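Local coordinates for protein eukaryotic peptide chain release factor GTP-binding subunit (Schizosaccharomyces pombe, PDB 1R5B) that is the GTP-binding subunit of a eukaryotic translation release factor, a translation factor with a P-loop GTP-binding domain of the elongation factor Tu family, at residues Glu171-Ala176 against Arg215-Tyr220; Ile147-Ile152 against His183-Ile188. All blocks are in the same frame, centred on the assembly; numbering follows the deposited sequence.

In the fold
Both contacts lie in the P-loop GTP-binding domain. Contact 2 pairs two neighbouring interior strands of its mixed six-stranded sheet, which run parallel; contact 1 joins two helices that pack on one face of that sheet. The segments alternate along the chain: strand 147-153, helix 169-178, strand 184-189, helix 200-218, so helix 169-178 makes the crossover between the two strands of contact 2. The contact centres are 12 Å apart and their side chains touch. Ala176 CB reaches Leu184 CD1 at 3.8 Å, and His172 CB lies 3.8 Å from Leu150 CD1. On the opposite face of the sheet, Val151 touches the probable P-loop (Walker A).

Contact 1: residues Glu171-Ala176 against Arg215-Tyr220; sequences EHAVLA and RRVAGY
Ala173 sets its methyl against the C-terminal part of helix 200-218, joining two neighbouring helices on one face of the sheet of the P-loop NTPase fold. Its CB meets Val217 CG2 at 4.0 Å and Ala218 CB at 4.1 Å. Small side chains here let the backbones come close: the CA atoms of Val174 and Ala218 are 5.9 Å apart. Beside them, Val174 CG2 lies against the carbonyl oxygen of Val217.

Past the helix end, Gly219 has positive phi and the chain turns, bringing Tyr220 back against helix 169-178. With CG anti to its own carbonyl carbon (chi1 -67°), the phenol extends toward Ala176, whose CB meets Tyr220 OH at 3.4 Å, approaching the ring obliquely. Ala173 O sits at the ring edge, near its plane, 4.1 Å from Tyr220 CE1. The hydroxyl is hydrogen-bonded to Ile181 O, which ties the end of the ring to the chain leading into strand 184-189. Leu184 of that strand touches the Tyr220 ring.

Arg177, one residue beyond 171-176, makes a cation-pi contact with the Tyr220 ring and donates from NE to Ala218 O, linking the helix to the turn. From helix 200-218, Arg215 NH1 reaches forward to Gly219 O, in the turn, at 2.8 Å, a bent bond (138° at the hydrogen) with the donor tilted 30° from the carbonyl plane.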
loop_
_atom_site.group_PDB
_atom_site.type_symbol
_atom_site.label_atom_id
_atom_site.label_comp_id
_atom_site.label_asym_id
_atom_site.label_seq_id
_atom_site.Cartn_x
_atom_site.Cartn_y
_atom_site.Cartn_z
ATOM N N GLU A 171 -1.937 18.460 -22.031
ATOM C CA GLU A 171 -2.057 19.161 -20.765
ATOM C C GLU A 171 -2.394 18.193 -19.617
ATOM O O GLU A 171 -1.918 18.368 -18.498
ATOM C CB GLU A 171 -3.097 20.271 -20.896
ATOM C CG GLU A 171 -3.583 20.871 -19.587
ATOM C CD GLU A 171 -4.554 22.017 -19.818
ATOM O OE1 GLU A 171 -4.132 23.029 -20.438
ATOM O OE2 GLU A 171 -5.735 21.894 -19.393
ATOM N N HIS A 172 -3.172 17.157 -19.911
ATOM C CA HIS A 172 -3.526 16.166 -18.905
ATOM C C HIS A 172 -2.336 15.324 -18.476
ATOM O O HIS A 172 -2.192 15.024 -17.291
ATOM C CB HIS A 172 -4.653 15.273 -19.406
ATOM C CG HIS A 172 -5.971 15.974 -19.480
ATOM N ND1 HIS A 172 -7.092 15.406 -20.043
ATOM C CD2 HIS A 172 -6.340 17.211 -19.074
ATOM C CE1 HIS A 172 -8.094 16.259 -19.975
ATOM N NE2 HIS A 172 -7.663 17.362 -19.396
ATOM N N ALA A 173 -1.487 14.940 -19.422
ATOM C CA ALA A 173 -0.290 14.177 -19.083
ATOM C C ALA A 173 0.709 15.061 -18.336
ATOM O O ALA A 173 1.334 14.616 -17.373
ATOM C CB ALA A 173 0.344 13.584 -20.327
ATOM N N VAL A 174 0.849 16.309 -18.767
ATOM C CA VAL A 174 1.679 17.267 -18.039
ATOM C C VAL A 174 1.147 17.461 -16.604
ATOM O O VAL A 174 1.926 17.597 -15.653
ATOM C CB VAL A 174 1.742 18.611 -18.769
ATOM C CG1 VAL A 174 2.337 19.708 -17.878
ATOM C CG2 VAL A 174 2.556 18.462 -20.057
ATOM N N LEU A 175 -0.172 17.433 -16.449
ATOM C CA LEU A 175 -0.782 17.568 -15.137
ATOM C C LEU A 175 -0.427 16.381 -14.251
ATOM O O LEU A 175 -0.094 16.566 -13.092
ATOM C CB LEU A 175 -2.299 17.719 -15.257
ATOM C CG LEU A 175 -3.058 18.090 -13.982
ATOM C CD1 LEU A 175 -2.584 19.423 -13.434
ATOM C CD2 LEU A 175 -4.561 18.125 -14.267
ATOM N N ALA A 176 -0.474 15.169 -14.794
ATOM C CA ALA A 176 -0.144 13.986 -14.016
ATOM C C ALA A 176 1.309 14.031 -13.525
ATOM O O ALA A 176 1.597 13.673 -12.386
ATOM C CB ALA A 176 -0.379 12.737 -14.824
ATOM N N ARG A 215 4.997 9.381 -23.778
ATOM C CA ARG A 215 6.450 9.482 -23.793
ATOM C C ARG A 215 6.896 10.816 -24.405
ATOM O O ARG A 215 7.755 11.497 -23.856
ATOM C CB ARG A 215 7.063 8.304 -24.569
ATOM C CG ARG A 215 8.603 8.336 -24.686
ATOM C CD ARG A 215 9.339 8.305 -23.345
ATOM N NE ARG A 215 10.783 8.496 -23.516
ATOM C CZ ARG A 215 11.680 8.484 -22.522
ATOM N NH1 ARG A 215 11.300 8.312 -21.266
ATOM N NH2 ARG A 215 12.966 8.659 -22.787
ATOM N N ARG A 216 6.319 11.199 -25.533
ATOM C CA ARG A 216 6.766 12.411 -26.200
ATOM C C ARG A 216 6.540 13.650 -25.347
ATOM O O ARG A 216 7.433 14.474 -25.195
ATOM C CB ARG A 216 6.082 12.587 -27.554
ATOM C CG ARG A 216 6.569 13.808 -28.308
ATOM C CD ARG A 216 6.102 13.893 -29.752
ATOM N NE ARG A 216 4.996 14.834 -29.880
ATOM C CZ ARG A 216 3.712 14.503 -30.001
ATOM N NH1 ARG A 216 3.325 13.225 -30.043
ATOM N NH2 ARG A 216 2.799 15.462 -30.100
ATOM N N VAL A 217 5.343 13.791 -24.800
ATOM C CA VAL A 217 4.962 15.047 -24.173
ATOM C C VAL A 217 5.287 15.066 -22.686
ATOM O O VAL A 217 5.322 16.127 -22.083
ATOM C CB VAL A 217 3.475 15.373 -24.401
ATOM C CG1 VAL A 217 3.124 15.245 -25.881
ATOM C CG2 VAL A 217 2.564 14.487 -23.547
ATOM N N ALA A 218 5.539 13.902 -22.101
ATOM C CA ALA A 218 5.737 13.818 -20.656
ATOM C C ALA A 218 6.689 12.732 -20.174
ATOM O O ALA A 218 6.784 12.504 -18.998
ATOM C CB ALA A 218 4.386 13.682 -19.948
ATOM N N GLY A 219 7.407 12.080 -21.072
ATOM C CA GLY A 219 8.477 11.184 -20.678
ATOM C C GLY A 219 8.097 9.805 -20.171
ATOM O O GLY A 219 8.993 9.004 -19.933
ATOM N N TYR A 220 6.806 9.506 -20.027
ATOM C CA TYR A 220 6.383 8.182 -19.549
ATOM C C TYR A 220 6.876 7.070 -20.474
ATOM O O TYR A 220 6.552 7.060 -21.651
ATOM C CB TYR A 220 4.860 8.090 -19.419
ATOM C CG TYR A 220 4.287 8.971 -18.351
ATOM C CD1 TYR A 220 3.646 10.157 -18.668
ATOM C CD2 TYR A 220 4.402 8.625 -17.005
ATOM C CE1 TYR A 220 3.128 10.984 -17.665
ATOM C CE2 TYR A 220 3.879 9.437 -15.994
ATOM C CZ TYR A 220 3.243 10.612 -16.328
ATOM O OH TYR A 220 2.725 11.418 -15.338
#

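Contact 2: residues Ile147-Ile152 against His183-Ile188; sequences IGVLVI and HLVVVI
Val149 and Val187 meet on one face of a parallel strand pair in the central sheet of a P-loop NTPase domain, their side chains crossing at a slant. A chi1 of -178° turns CG1 of Val149 along the strand to touch Val187 CG2 at 3.7 Å, a diagonal contact between residues out of register, and puts CG2 beside CB of Val185 on the same face. Helix 256-262 adds Tyr259 against Val185 and Leu256 against Val187.

The other face carries Leu150, Ile152, Leu184, Val186 and Ile188. Leu150 and Leu184 also cross at an angle, methyl to methyl, with CD2 4.2 Å from CD2. The other branch of Leu184, CD1, comes to 3.8 Å from Gly148 O, beside a residue with no side chain of its own. Further along, Ile152 CG1 packs on Val186 CG1 and Ile152 CB on Ile188 CD1; Leu210 of helix 200-218 touches all three residues.

Between these faces the two strands run in the same direction, the axes of the segments 27° apart, joined by four hydrogen bonds that alternate in direction. Val185 N and Val187 N donate to Gly148 O and Leu150 O, while Leu150 N and Ile152 N donate to Val185 O and Val187 O. Strand 42-50 bonds to the other edge of 147-152. Val185 O is approached twice: Leu150 N binds it at 2.7 Å, and Val149 CA makes a CA-H...O contact with it at 3.1 Å.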
loop_
_atom_site.group_PDB
_atom_site.type_symbol
_atom_site.label_atom_id
_atom_site.label_comp_id
_atom_site.label_asym_id
_atom_site.label_seq_id
_atom_site.Cartn_x
_atom_site.Cartn_y
_atom_site.Cartn_z
ATOM N N ILE A 147 -1.959 7.613 -6.418
ATOM C CA ILE A 147 -2.321 7.004 -7.687
ATOM C C ILE A 147 -2.961 8.064 -8.576
ATOM O O ILE A 147 -3.811 8.813 -8.127
ATOM C CB ILE A 147 -3.332 5.869 -7.465
ATOM C CG1 ILE A 147 -2.747 4.745 -6.598
ATOM C CG2 ILE A 147 -3.801 5.302 -8.797
ATOM C CD1 ILE A 147 -3.828 3.850 -5.963
ATOM N N GLY A 148 -2.538 8.136 -9.825
ATOM C CA GLY A 148 -3.126 9.017 -10.814
ATOM C C GLY A 148 -3.758 8.151 -11.876
ATOM O O GLY A 148 -3.124 7.221 -12.363
ATOM N N VAL A 149 -5.022 8.413 -12.185
ATOM C CA VAL A 149 -5.743 7.665 -13.203
ATOM C C VAL A 149 -6.122 8.631 -14.321
ATOM O O VAL A 149 -6.903 9.561 -14.097
ATOM C CB VAL A 149 -7.014 7.009 -12.651
ATOM C CG1 VAL A 149 -7.712 6.204 -13.757
ATOM C CG2 VAL A 149 -6.693 6.089 -11.464
ATOM N N LEU A 150 -5.525 8.456 -15.496
ATOM C CA LEU A 150 -5.882 9.264 -16.664
ATOM C C LEU A 150 -6.993 8.530 -17.407
ATOM O O LEU A 150 -6.793 7.406 -17.846
ATOM C CB LEU A 150 -4.658 9.482 -17.564
ATOM C CG LEU A 150 -4.859 10.205 -18.895
ATOM C CD1 LEU A 150 -5.317 11.622 -18.668
ATOM C CD2 LEU A 150 -3.561 10.198 -19.698
ATOM N N VAL A 151 -8.167 9.152 -17.525
ATOM C CA VAL A 151 -9.318 8.530 -18.192
ATOM C C VAL A 151 -9.430 9.042 -19.606
ATOM O O VAL A 151 -9.563 10.241 -19.825
ATOM C CB VAL A 151 -10.624 8.793 -17.431
ATOM C CG1 VAL A 151 -11.744 7.918 -17.968
ATOM C CG2 VAL A 151 -10.424 8.524 -15.927
ATOM N N ILE A 152 -9.352 8.127 -20.568
ATOM C CA ILE A 152 -9.379 8.459 -21.992
ATOM C C ILE A 152 -10.591 7.812 -22.663
ATOM O O ILE A 152 -10.910 6.662 -22.386
ATOM C CB ILE A 152 -8.086 7.977 -22.681
ATOM C CG1 ILE A 152 -6.849 8.666 -22.085
ATOM C CG2 ILE A 152 -8.146 8.230 -24.190
ATOM C CD1 ILE A 152 -6.696 10.143 -22.436
ATOM N N HIS A 183 3.906 6.693 -12.010
ATOM C CA HIS A 183 3.350 5.448 -12.507
ATOM C C HIS A 183 1.884 5.730 -12.795
ATOM O O HIS A 183 1.057 5.787 -11.894
ATOM C CB HIS A 183 3.512 4.351 -11.467
ATOM C CG HIS A 183 2.957 3.036 -11.891
ATOM N ND1 HIS A 183 1.613 2.752 -11.842
ATOM C CD2 HIS A 183 3.560 1.920 -12.361
ATOM C CE1 HIS A 183 1.411 1.515 -12.260
ATOM N NE2 HIS A 183 2.577 0.988 -12.578
ATOM N N LEU A 184 1.586 5.951 -14.062
ATOM C CA LEU A 184 0.283 6.412 -14.474
ATOM C C LEU A 184 -0.607 5.221 -14.792
ATOM O O LEU A 184 -0.219 4.343 -15.546
ATOM C CB LEU A 184 0.452 7.290 -15.708
ATOM C CG LEU A 184 -0.739 8.094 -16.186
ATOM C CD1 LEU A 184 -1.193 9.048 -15.112
ATOM C CD2 LEU A 184 -0.341 8.870 -17.425
ATOM N N VAL A 185 -1.786 5.194 -14.197
ATOM C CA VAL A 185 -2.836 4.268 -14.605
ATOM C C VAL A 185 -3.707 4.970 -15.657
ATOM O O VAL A 185 -4.251 6.039 -15.398
ATOM C CB VAL A 185 -3.701 3.837 -13.412
ATOM C CG1 VAL A 185 -4.790 2.894 -13.860
ATOM C CG2 VAL A 185 -2.835 3.179 -12.339
ATOM N N VAL A 186 -3.812 4.370 -16.837
ATOM C CA VAL A 186 -4.536 4.946 -17.954
ATOM C C VAL A 186 -5.732 4.045 -18.228
ATOM O O VAL A 186 -5.571 2.884 -18.616
ATOM C CB VAL A 186 -3.655 5.027 -19.215
ATOM C CG1 VAL A 186 -4.485 5.463 -20.432
ATOM C CG2 VAL A 186 -2.518 5.965 -19.004
ATOM N N VAL A 187 -6.921 4.582 -18.016
ATOM C CA VAL A 187 -8.158 3.839 -18.185
ATOM C C VAL A 187 -8.786 4.201 -19.547
ATOM O O VAL A 187 -9.121 5.354 -19.810
ATOM C CB VAL A 187 -9.081 4.122 -16.977
ATOM C CG1 VAL A 187 -10.498 3.913 -17.294
ATOM C CG2 VAL A 187 -8.676 3.216 -15.799
ATOM N N ILE A 188 -8.877 3.218 -20.434
ATOM C CA ILE A 188 -9.497 3.409 -21.728
ATOM C C ILE A 188 -11.004 3.161 -21.542
ATOM O O ILE A 188 -11.436 2.012 -21.420
ATOM C CB ILE A 188 -8.906 2.430 -22.785
ATOM C CG1 ILE A 188 -7.376 2.544 -22.894
ATOM C CG2 ILE A 188 -9.555 2.663 -24.151
ATOM C CD1 ILE A 188 -6.874 3.867 -23.298
#